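Local coordinates for uncharacterized conserved protein (Methanococcus maripaludis S2, PDB 3C2Q) that catalyses the conversion of L-ornithine to L-proline with release of ammonia, using NAD(+) as cofactor, at residues G25-V36 with L78-P89; V45-V53 with T289-I297. All coordinates share one frame; numbering follows the deposited sequence.

Contact 1 (G25-V36 with L78-P89). With IMD (imidazole), chain G.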
loop_
_atom_site.group_PDB
_atom_site.type_symbol
_atom_site.label_atom_id
_atom_site.label_comp_id
_atom_site.label_asym_id
_atom_site.label_seq_id
_atom_site.Cartn_x
_atom_site.Cartn_y
_atom_site.Cartn_z
ATOM N N GLY B 25 -28.913 2.455 27.792
ATOM C CA GLY B 25 -28.307 1.203 28.205
ATOM C C GLY B 25 -28.570 0.057 27.249
ATOM O O GLY B 25 -28.143 -1.048 27.506
ATOM N N PHE B 26 -29.246 0.309 26.131
ATOM C CA PHE B 26 -29.465 -0.755 25.139
ATOM C C PHE B 26 -28.174 -1.481 24.745
ATOM O O PHE B 26 -27.107 -0.860 24.640
ATOM C CB PHE B 26 -30.171 -0.224 23.893
ATOM C CG PHE B 26 -29.297 0.626 22.989
ATOM C CD1 PHE B 26 -28.554 0.038 21.966
ATOM C CD2 PHE B 26 -29.258 2.005 23.138
ATOM C CE1 PHE B 26 -27.762 0.817 21.127
ATOM C CE2 PHE B 26 -28.484 2.803 22.301
ATOM C CZ PHE B 26 -27.728 2.196 21.284
ATOM N N TYR B 27 -28.290 -2.788 24.566
ATOM C CA TYR B 27 -27.193 -3.645 24.151
ATOM C C TYR B 27 -26.988 -3.479 22.634
ATOM O O TYR B 27 -27.960 -3.501 21.835
ATOM C CB TYR B 27 -27.492 -5.108 24.504
ATOM C CG TYR B 27 -26.422 -6.114 24.062
ATOM C CD1 TYR B 27 -25.232 -6.259 24.772
ATOM C CD2 TYR B 27 -26.618 -6.916 22.943
ATOM C CE1 TYR B 27 -24.258 -7.177 24.376
ATOM C CE2 TYR B 27 -25.659 -7.844 22.538
ATOM C CZ TYR B 27 -24.489 -7.963 23.251
ATOM O OH TYR B 27 -23.580 -8.898 22.846
ATOM N N SER B 28 -25.725 -3.256 22.264
ATOM C CA SER B 28 -25.340 -3.131 20.851
ATOM C C SER B 28 -24.579 -4.408 20.488
ATOM O O SER B 28 -23.617 -4.749 21.153
ATOM C CB SER B 28 -24.471 -1.880 20.647
ATOM O OG SER B 28 -24.200 -1.673 19.275
ATOM N N THR B 29 -25.043 -5.127 19.465
ATOM C CA THR B 29 -24.641 -6.494 19.229
ATOM C C THR B 29 -23.203 -6.593 18.669
ATOM O O THR B 29 -22.693 -5.645 18.046
ATOM C CB THR B 29 -25.571 -7.169 18.209
ATOM O OG1 THR B 29 -25.690 -6.318 17.058
ATOM C CG2 THR B 29 -27.006 -7.383 18.812
ATOM N N THR B 30 -22.597 -7.751 18.916
ATOM C CA THR B 30 -21.428 -8.234 18.202
ATOM C C THR B 30 -21.889 -8.908 16.905
ATOM O O THR B 30 -23.102 -8.944 16.583
ATOM C CB THR B 30 -20.670 -9.285 19.030
ATOM O OG1 THR B 30 -21.426 -10.497 19.050
ATOM C CG2 THR B 30 -20.393 -8.794 20.478
ATOM N N ASN B 31 -20.940 -9.460 16.135
ATOM C CA ASN B 31 -21.341 -10.244 14.983
ATOM C C ASN B 31 -21.523 -11.753 15.308
ATOM O O ASN B 31 -21.694 -12.585 14.415
ATOM C CB ASN B 31 -20.388 -10.006 13.781
ATOM C CG ASN B 31 -18.958 -10.408 14.066
ATOM O OD1 ASN B 31 -18.520 -10.435 15.216
ATOM N ND2 ASN B 31 -18.192 -10.677 12.998
ATOM N N HIS B 32 -21.505 -12.091 16.597
ATOM C CA HIS B 32 -21.597 -13.492 17.016
ATOM C C HIS B 32 -23.025 -13.944 17.370
ATOM O O HIS B 32 -23.833 -13.134 17.821
ATOM C CB HIS B 32 -20.697 -13.736 18.225
ATOM C CG HIS B 32 -19.297 -13.214 18.068
ATOM N ND1 HIS B 32 -18.455 -13.625 17.055
ATOM C CD2 HIS B 32 -18.583 -12.352 18.825
ATOM C CE1 HIS B 32 -17.287 -13.015 17.184
ATOM N NE2 HIS B 32 -17.345 -12.222 18.242
ATOM N N PRO B 33 -23.320 -15.254 17.201
ATOM C CA PRO B 33 -24.609 -15.781 17.674
ATOM C C PRO B 33 -24.799 -15.459 19.139
ATOM O O PRO B 33 -23.878 -15.589 19.953
ATOM C CB PRO B 33 -24.521 -17.308 17.454
ATOM C CG PRO B 33 -23.178 -17.583 16.831
ATOM C CD PRO B 33 -22.481 -16.272 16.543
ATOM N N THR B 34 -25.983 -14.979 19.473
ATOM C CA THR B 34 -26.241 -14.523 20.852
ATOM C C THR B 34 -27.536 -15.198 21.345
ATOM O O THR B 34 -28.468 -15.389 20.552
ATOM C CB THR B 34 -26.368 -12.979 20.889
ATOM O OG1 THR B 34 -25.143 -12.395 20.400
ATOM C CG2 THR B 34 -26.688 -12.446 22.332
ATOM N N HIS B 35 -27.575 -15.571 22.629
ATOM C CA HIS B 35 -28.817 -16.072 23.232
ATOM C C HIS B 35 -29.224 -15.129 24.345
ATOM O O HIS B 35 -28.361 -14.487 24.957
ATOM C CB HIS B 35 -28.649 -17.494 23.777
ATOM C CG HIS B 35 -28.256 -18.504 22.744
ATOM N ND1 HIS B 35 -27.779 -19.750 23.073
ATOM C CD2 HIS B 35 -28.247 -18.452 21.391
ATOM C CE1 HIS B 35 -27.505 -20.430 21.973
ATOM N NE2 HIS B 35 -27.771 -19.660 20.937
ATOM N N VAL B 36 -30.533 -15.005 24.573
ATOM C CA VAL B 36 -31.047 -14.156 25.654
ATOM C C VAL B 36 -31.949 -14.958 26.625
ATOM O O VAL B 36 -32.726 -15.801 26.207
ATOM C CB VAL B 36 -31.832 -12.941 25.123
ATOM C CG1 VAL B 36 -30.866 -11.891 24.536
ATOM C CG2 VAL B 36 -32.896 -13.374 24.076
ATOM N N LEU B 78 -33.419 -5.321 24.374
ATOM C CA LEU B 78 -32.483 -5.809 25.358
ATOM C C LEU B 78 -31.628 -4.658 25.872
ATOM O O LEU B 78 -31.001 -3.930 25.064
ATOM C CB LEU B 78 -31.605 -6.903 24.725
ATOM C CG LEU B 78 -30.409 -7.404 25.562
ATOM C CD1 LEU B 78 -30.892 -8.299 26.682
ATOM C CD2 LEU B 78 -29.446 -8.187 24.684
ATOM N N ILE B 79 -31.603 -4.506 27.207
ATOM C CA ILE B 79 -30.849 -3.480 27.900
ATOM C C ILE B 79 -29.765 -4.123 28.736
ATOM O O ILE B 79 -29.996 -5.159 29.378
ATOM C CB ILE B 79 -31.748 -2.632 28.855
ATOM C CG1 ILE B 79 -32.903 -1.982 28.102
ATOM C CG2 ILE B 79 -30.929 -1.578 29.593
ATOM C CD1 ILE B 79 -32.541 -1.178 26.870
ATOM N N GLY B 80 -28.583 -3.502 28.714
ATOM C CA GLY B 80 -27.405 -3.996 29.449
ATOM C C GLY B 80 -26.867 -5.347 29.006
ATOM O O GLY B 80 -27.189 -5.845 27.915
ATOM N N HIS B 81 -26.084 -5.974 29.881
ATOM C CA HIS B 81 -25.369 -7.201 29.513
ATOM C C HIS B 81 -25.738 -8.462 30.301
ATOM O O HIS B 81 -25.147 -9.530 30.064
ATOM C CB HIS B 81 -23.851 -6.967 29.550
ATOM C CG HIS B 81 -23.362 -5.981 28.526
ATOM N ND1 HIS B 81 -23.653 -4.636 28.591
ATOM C CD2 HIS B 81 -22.582 -6.146 27.432
ATOM C CE1 HIS B 81 -23.084 -4.014 27.570
ATOM N NE2 HIS B 81 -22.433 -4.910 26.848
ATOM N N ASN B 82 -26.728 -8.353 31.197
ATOM C CA ASN B 82 -27.215 -9.515 31.959
ATOM C C ASN B 82 -28.140 -10.391 31.157
ATOM O O ASN B 82 -28.883 -9.895 30.309
ATOM C CB ASN B 82 -27.975 -9.079 33.218
ATOM C CG ASN B 82 -27.086 -8.371 34.240
ATOM O OD1 ASN B 82 -27.586 -7.552 35.025
ATOM N ND2 ASN B 82 -25.775 -8.674 34.239
ATOM N N GLY B 83 -28.129 -11.688 31.456
ATOM C CA GLY B 83 -29.023 -12.634 30.788
ATOM C C GLY B 83 -28.714 -12.783 29.311
ATOM O O GLY B 83 -29.615 -13.039 28.501
ATOM N N ILE B 84 -27.436 -12.601 28.953
ATOM C CA ILE B 84 -27.014 -12.859 27.562
ATOM C C ILE B 84 -25.829 -13.810 27.513
ATOM O O ILE B 84 -25.005 -13.837 28.429
ATOM C CB ILE B 84 -26.710 -11.556 26.757
ATOM C CG1 ILE B 84 -25.341 -11.001 27.095
ATOM C CG2 ILE B 84 -27.755 -10.464 27.020
ATOM C CD1 ILE B 84 -24.766 -10.098 26.004
ATOM N N ARG B 85 -25.772 -14.584 26.433
ATOM C CA ARG B 85 -24.709 -15.548 26.177
ATOM C C ARG B 85 -24.260 -15.371 24.712
ATOM O O ARG B 85 -25.062 -15.543 23.790
ATOM C CB ARG B 85 -25.290 -16.931 26.417
ATOM C CG ARG B 85 -24.396 -18.111 26.217
ATOM C CD ARG B 85 -25.126 -19.380 26.767
ATOM N NE ARG B 85 -26.214 -19.888 25.918
ATOM C CZ ARG B 85 -27.095 -20.822 26.300
ATOM N NH1 ARG B 85 -27.028 -21.347 27.517
ATOM N NH2 ARG B 85 -28.046 -21.241 25.481
ATOM N N VAL B 86 -22.996 -14.990 24.513
ATOM C CA VAL B 86 -22.475 -14.688 23.169
ATOM C C VAL B 86 -21.476 -15.786 22.822
ATOM O O VAL B 86 -20.597 -16.084 23.627
ATOM C CB VAL B 86 -21.757 -13.308 23.126
ATOM C CG1 VAL B 86 -21.279 -12.975 21.681
ATOM C CG2 VAL B 86 -22.668 -12.158 23.675
HETATM N N MSE B 87 -21.609 -16.378 21.641
HETATM C CA MSE B 87 -20.784 -17.527 21.219
HETATM C C MSE B 87 -19.830 -17.159 20.085
HETATM O O MSE B 87 -20.181 -17.307 18.929
HETATM C CB MSE B 87 -21.681 -18.649 20.700
HETATM C CG MSE B 87 -21.896 -19.787 21.667
HETATM SE SE MSE B 87 -23.222 -19.288 23.018
HETATM C CE MSE B 87 -24.616 -18.514 21.852
ATOM N N PRO B 88 -18.630 -16.660 20.412
ATOM C CA PRO B 88 -17.709 -16.298 19.326
ATOM C C PRO B 88 -17.108 -17.574 18.725
ATOM O O PRO B 88 -17.390 -18.671 19.239
ATOM C CB PRO B 88 -16.656 -15.442 20.032
ATOM C CG PRO B 88 -16.684 -15.881 21.451
ATOM C CD PRO B 88 -18.058 -16.406 21.746
ATOM N N PRO B 89 -16.346 -17.461 17.612
ATOM C CA PRO B 89 -15.683 -18.668 17.083
ATOM C C PRO B 89 -14.789 -19.361 18.115
ATOM O O PRO B 89 -14.185 -18.695 18.973
ATOM C CB PRO B 89 -14.824 -18.124 15.937
ATOM C CG PRO B 89 -15.562 -16.892 15.472
ATOM C CD PRO B 89 -16.089 -16.278 16.760
HETATM N N1 IMD G . -21.226 -8.573 24.234
HETATM C C2 IMD G . -20.595 -7.509 23.667
HETATM N N3 IMD G . -19.437 -7.286 24.356
HETATM C C4 IMD G . -19.380 -8.168 25.382
HETATM C C5 IMD G . -20.502 -8.975 25.305
HETATM O O HOH W 1 -30.429 -4.528 22.328
#

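Contact 2 (V45-V53 with T289-I297)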
loop_
_atom_site.group_PDB
_atom_site.type_symbol
_atom_site.label_atom_id
_atom_site.label_comp_id
_atom_site.label_asym_id
_atom_site.label_seq_id
_atom_site.Cartn_x
_atom_site.Cartn_y
_atom_site.Cartn_z
ATOM N N VAL B 45 -31.254 -15.717 19.557
ATOM C CA VAL B 45 -31.539 -14.492 18.797
ATOM C C VAL B 45 -31.292 -14.721 17.292
ATOM O O VAL B 45 -30.163 -15.036 16.876
ATOM C CB VAL B 45 -30.731 -13.287 19.329
ATOM C CG1 VAL B 45 -31.123 -12.022 18.607
ATOM C CG2 VAL B 45 -30.936 -13.125 20.859
ATOM N N ALA B 46 -32.342 -14.539 16.491
ATOM C CA ALA B 46 -32.277 -14.749 15.060
ATOM C C ALA B 46 -31.342 -13.726 14.384
ATOM O O ALA B 46 -31.330 -12.545 14.735
ATOM C CB ALA B 46 -33.676 -14.677 14.441
ATOM N N ASN B 47 -30.586 -14.217 13.403
ATOM C CA ASN B 47 -29.889 -13.379 12.402
ATOM C C ASN B 47 -28.747 -12.530 12.997
ATOM O O ASN B 47 -28.759 -11.306 12.856
ATOM C CB ASN B 47 -30.890 -12.461 11.662
ATOM C CG ASN B 47 -32.054 -13.224 11.031
ATOM O OD1 ASN B 47 -31.877 -14.289 10.433
ATOM N ND2 ASN B 47 -33.255 -12.657 11.143
ATOM N N PRO B 48 -27.762 -13.175 13.639
ATOM C CA PRO B 48 -26.697 -12.433 14.293
ATOM C C PRO B 48 -26.024 -11.461 13.295
ATOM O O PRO B 48 -25.842 -11.830 12.143
ATOM C CB PRO B 48 -25.731 -13.516 14.773
ATOM C CG PRO B 48 -26.170 -14.789 14.184
ATOM C CD PRO B 48 -27.605 -14.636 13.789
ATOM N N LYS B 49 -25.720 -10.239 13.746
ATOM C CA LYS B 49 -25.226 -9.137 12.896
ATOM C C LYS B 49 -24.811 -8.049 13.869
ATOM O O LYS B 49 -25.535 -7.795 14.830
ATOM C CB LYS B 49 -26.346 -8.634 11.973
ATOM C CG LYS B 49 -25.989 -7.455 11.019
ATOM C CD LYS B 49 -26.722 -6.162 11.397
ATOM C CE LYS B 49 -26.330 -4.959 10.541
ATOM N NZ LYS B 49 -24.944 -4.460 10.844
HETATM N N MSE B 50 -23.661 -7.401 13.627
HETATM C CA MSE B 50 -23.074 -6.449 14.577
HETATM C C MSE B 50 -23.773 -5.097 14.563
HETATM O O MSE B 50 -24.463 -4.756 13.589
HETATM C CB MSE B 50 -21.583 -6.236 14.225
HETATM C CG MSE B 50 -21.390 -5.422 12.960
HETATM SE SE MSE B 50 -19.447 -5.084 12.668
HETATM C CE MSE B 50 -18.928 -6.897 12.136
ATOM N N ASP B 51 -23.536 -4.286 15.599
ATOM C CA ASP B 51 -23.957 -2.878 15.579
ATOM C C ASP B 51 -25.472 -2.744 15.374
ATOM O O ASP B 51 -25.965 -1.819 14.707
ATOM C CB ASP B 51 -23.181 -2.094 14.480
ATOM C CG ASP B 51 -21.692 -2.017 14.753
ATOM O OD1 ASP B 51 -21.239 -2.250 15.909
ATOM O OD2 ASP B 51 -20.946 -1.689 13.796
ATOM N N ALA B 52 -26.205 -3.698 15.940
ATOM C CA ALA B 52 -27.653 -3.695 15.881
ATOM C C ALA B 52 -28.222 -3.969 17.294
ATOM O O ALA B 52 -27.491 -4.013 18.285
ATOM C CB ALA B 52 -28.153 -4.732 14.866
ATOM N N VAL B 53 -29.536 -4.116 17.388
ATOM C CA VAL B 53 -30.112 -4.332 18.722
ATOM C C VAL B 53 -30.865 -5.656 18.781
ATOM O O VAL B 53 -31.215 -6.256 17.754
ATOM C CB VAL B 53 -31.022 -3.152 19.216
ATOM C CG1 VAL B 53 -30.251 -1.856 19.254
ATOM C CG2 VAL B 53 -32.222 -3.019 18.350
ATOM N N THR B 289 -20.640 -5.952 3.346
ATOM C CA THR B 289 -21.106 -7.335 3.538
ATOM C C THR B 289 -20.663 -7.894 4.887
ATOM O O THR B 289 -21.443 -8.528 5.597
ATOM C CB THR B 289 -20.671 -8.256 2.361
ATOM O OG1 THR B 289 -21.145 -7.659 1.152
ATOM C CG2 THR B 289 -21.296 -9.625 2.492
ATOM N N GLY B 290 -19.411 -7.658 5.263
ATOM C CA GLY B 290 -18.957 -8.121 6.550
ATOM C C GLY B 290 -19.816 -7.565 7.689
ATOM O O GLY B 290 -20.106 -8.272 8.674
ATOM N N ASN B 291 -20.213 -6.300 7.559
ATOM C CA ASN B 291 -21.078 -5.644 8.567
ATOM C C ASN B 291 -22.424 -6.370 8.752
ATOM O O ASN B 291 -23.054 -6.265 9.813
ATOM C CB ASN B 291 -21.361 -4.214 8.152
ATOM C CG ASN B 291 -20.173 -3.255 8.383
ATOM O OD1 ASN B 291 -19.104 -3.601 8.986
ATOM N ND2 ASN B 291 -20.362 -2.013 7.903
ATOM N N LEU B 292 -22.842 -7.123 7.729
ATOM C CA LEU B 292 -24.128 -7.821 7.705
ATOM C C LEU B 292 -24.035 -9.282 8.082
ATOM O O LEU B 292 -25.063 -9.954 8.198
ATOM C CB LEU B 292 -24.737 -7.756 6.297
ATOM C CG LEU B 292 -24.963 -6.357 5.765
ATOM C CD1 LEU B 292 -25.445 -6.416 4.319
ATOM C CD2 LEU B 292 -25.961 -5.599 6.689
HETATM N N MSE B 293 -22.819 -9.778 8.273
HETATM C CA MSE B 293 -22.583 -11.220 8.425
HETATM C C MSE B 293 -22.303 -11.674 9.841
HETATM O O MSE B 293 -21.554 -11.024 10.558
HETATM C CB MSE B 293 -21.350 -11.610 7.591
HETATM C CG MSE B 293 -21.609 -11.663 6.095
HETATM SE SE MSE B 293 -19.812 -11.911 5.240
HETATM C CE MSE B 293 -19.366 -13.619 6.056
ATOM N N PRO B 294 -22.842 -12.837 10.235
ATOM C CA PRO B 294 -22.413 -13.432 11.497
ATOM C C PRO B 294 -21.011 -14.049 11.365
ATOM O O PRO B 294 -20.583 -14.380 10.248
ATOM C CB PRO B 294 -23.464 -14.531 11.735
ATOM C CG PRO B 294 -23.926 -14.909 10.427
ATOM C CD PRO B 294 -23.875 -13.653 9.571
ATOM N N SER B 295 -20.317 -14.192 12.485
ATOM C CA SER B 295 -18.927 -14.665 12.490
ATOM C C SER B 295 -18.731 -16.132 12.088
ATOM O O SER B 295 -17.594 -16.541 11.779
ATOM C CB SER B 295 -18.314 -14.453 13.875
ATOM O OG SER B 295 -19.071 -15.175 14.849
ATOM N N TYR B 296 -19.811 -16.929 12.094
ATOM C CA TYR B 296 -19.654 -18.348 11.771
ATOM C C TYR B 296 -19.563 -18.656 10.266
ATOM O O TYR B 296 -19.263 -19.773 9.892
ATOM C CB TYR B 296 -20.736 -19.231 12.447
ATOM C CG TYR B 296 -22.159 -18.802 12.211
ATOM C CD1 TYR B 296 -22.767 -18.950 10.950
ATOM C CD2 TYR B 296 -22.912 -18.261 13.253
ATOM C CE1 TYR B 296 -24.074 -18.559 10.742
ATOM C CE2 TYR B 296 -24.233 -17.868 13.047
ATOM C CZ TYR B 296 -24.804 -18.024 11.809
ATOM O OH TYR B 296 -26.116 -17.636 11.614
ATOM N N ILE B 297 -19.822 -17.676 9.407
ATOM C CA ILE B 297 -19.720 -17.909 7.964
ATOM C C ILE B 297 -18.239 -17.753 7.588
ATOM O O ILE B 297 -17.604 -16.762 7.946
ATOM C CB ILE B 297 -20.594 -16.935 7.162
ATOM C CG1 ILE B 297 -22.055 -16.996 7.644
ATOM C CG2 ILE B 297 -20.484 -17.200 5.619
ATOM C CD1 ILE B 297 -22.973 -16.051 6.883
HETATM O O HOH W 2 -27.491 -10.817 9.290
HETATM O O HOH W 3 -22.106 -8.532 11.430
#

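Contact 1 (G25-V36 with L78-P89)
H35 and R85 face each other as a hydrogen-bonded antiparallel pair and join through both backbone and side chains. H35 N reaches R85 O at 2.8 Å, and R85 N returns a bond to H35 O. Beyond them, R85 turns the NE side of its guanidinium to the imidazole. NH2 donates to H35 ND1 at 2.8 Å, and NE makes a longer, more bent bond to the same atom. ND1 lies in the guanidinium plane, and two N-H groups grip this ring nitrogen. The bend at chi3 of R85 (75°) swings the group onto the ring edge. R85 also makes a cation-pi contact with W42.

Strands 34-38 and 84-86 form one edge of the mixed beta sheet, with 84-86 as its outermost strand in this chain. M87 N extends the pairing to P33 O. At a separate place, beside strand 76-79, Y27 N donates to L78 O and G80 N to G25 O.

The selenomethionine M87 sets CE over the centre of the H35 ring, 3.4 Å from its centroid. P88 CB sits likewise over H32. Y27 points its edge at the face of H81 in a T-shaped pair, planes at 82°. I84 CD1 meets Y27 CE1 at 3.4 Å, while the L78 side chain lies beside that of Y27, L78 CD2 3.6 Å from Y27 CD2. A bound imidazole, probably from the crystallisation liquor, donates through N1 to Y27 OH.

Contact 2 (V45-V53 with T289-I297)
P48 lays its ring against P294, with P48 CG 3.7 Å from P294 CB. The same CG touches Y296 CE2 at 3.8 Å; the P48 and Y296 side chains cross at about a right angle. This contact joins the loop after strand 41-46 to the C-terminal end of helix 283-292 and the turn beyond it. That helix belongs to the Rossmann-fold region; the loop belongs to the first region of the ArgZ-like C-terminal part. P294 opens a type I beta turn that runs to I297.

Packing continues along K49 and M50. K49 lies beside L292, pointing the same way, and its CE is 3.9 Å from L292 CD2. The selenomethionine M50 crosses N291, with SE 4.0 Å from N291 OD1.

Water fills in between the backbones. One molecule donates to L292 O and, weakly, to P48 O. Another accepts from M50 N at 2.9 Å and lies near N291 O and M293 O.

K49 supplies the direct polar link. Bends at chi2 (-112°) and chi4 (-72°) bring its amine back over its own loop, where NZ donates to M50 O. NZ also donates to N291 O at 2.8 Å, approaching from above the carbonyl plane, 45° out of it.

The two contacts lie about 12 Å apart, centre to centre, and both reach the same sheet, through the neighbouring strands 34-38 and 41-46. They meet directly. T29 OG1 of contact 1 lies 2.7 Å from K49 O of contact 2, and H32 ND1 lies 2.8 Å from S295 OG; both are probable hydrogen bonds. Residues 25-36 thus touch both segments of contact 2. Contact 1 lies away from the NAD(+) site. Contact 2 is closer: the N291 side chain is about 9 Å from that of L284, and the L292 side chain about 9 Å from that of H285. L284 and H285 probably bind NAD(+), as in related proteins. Both contacts touch a second subunit, among others through F26 and D51.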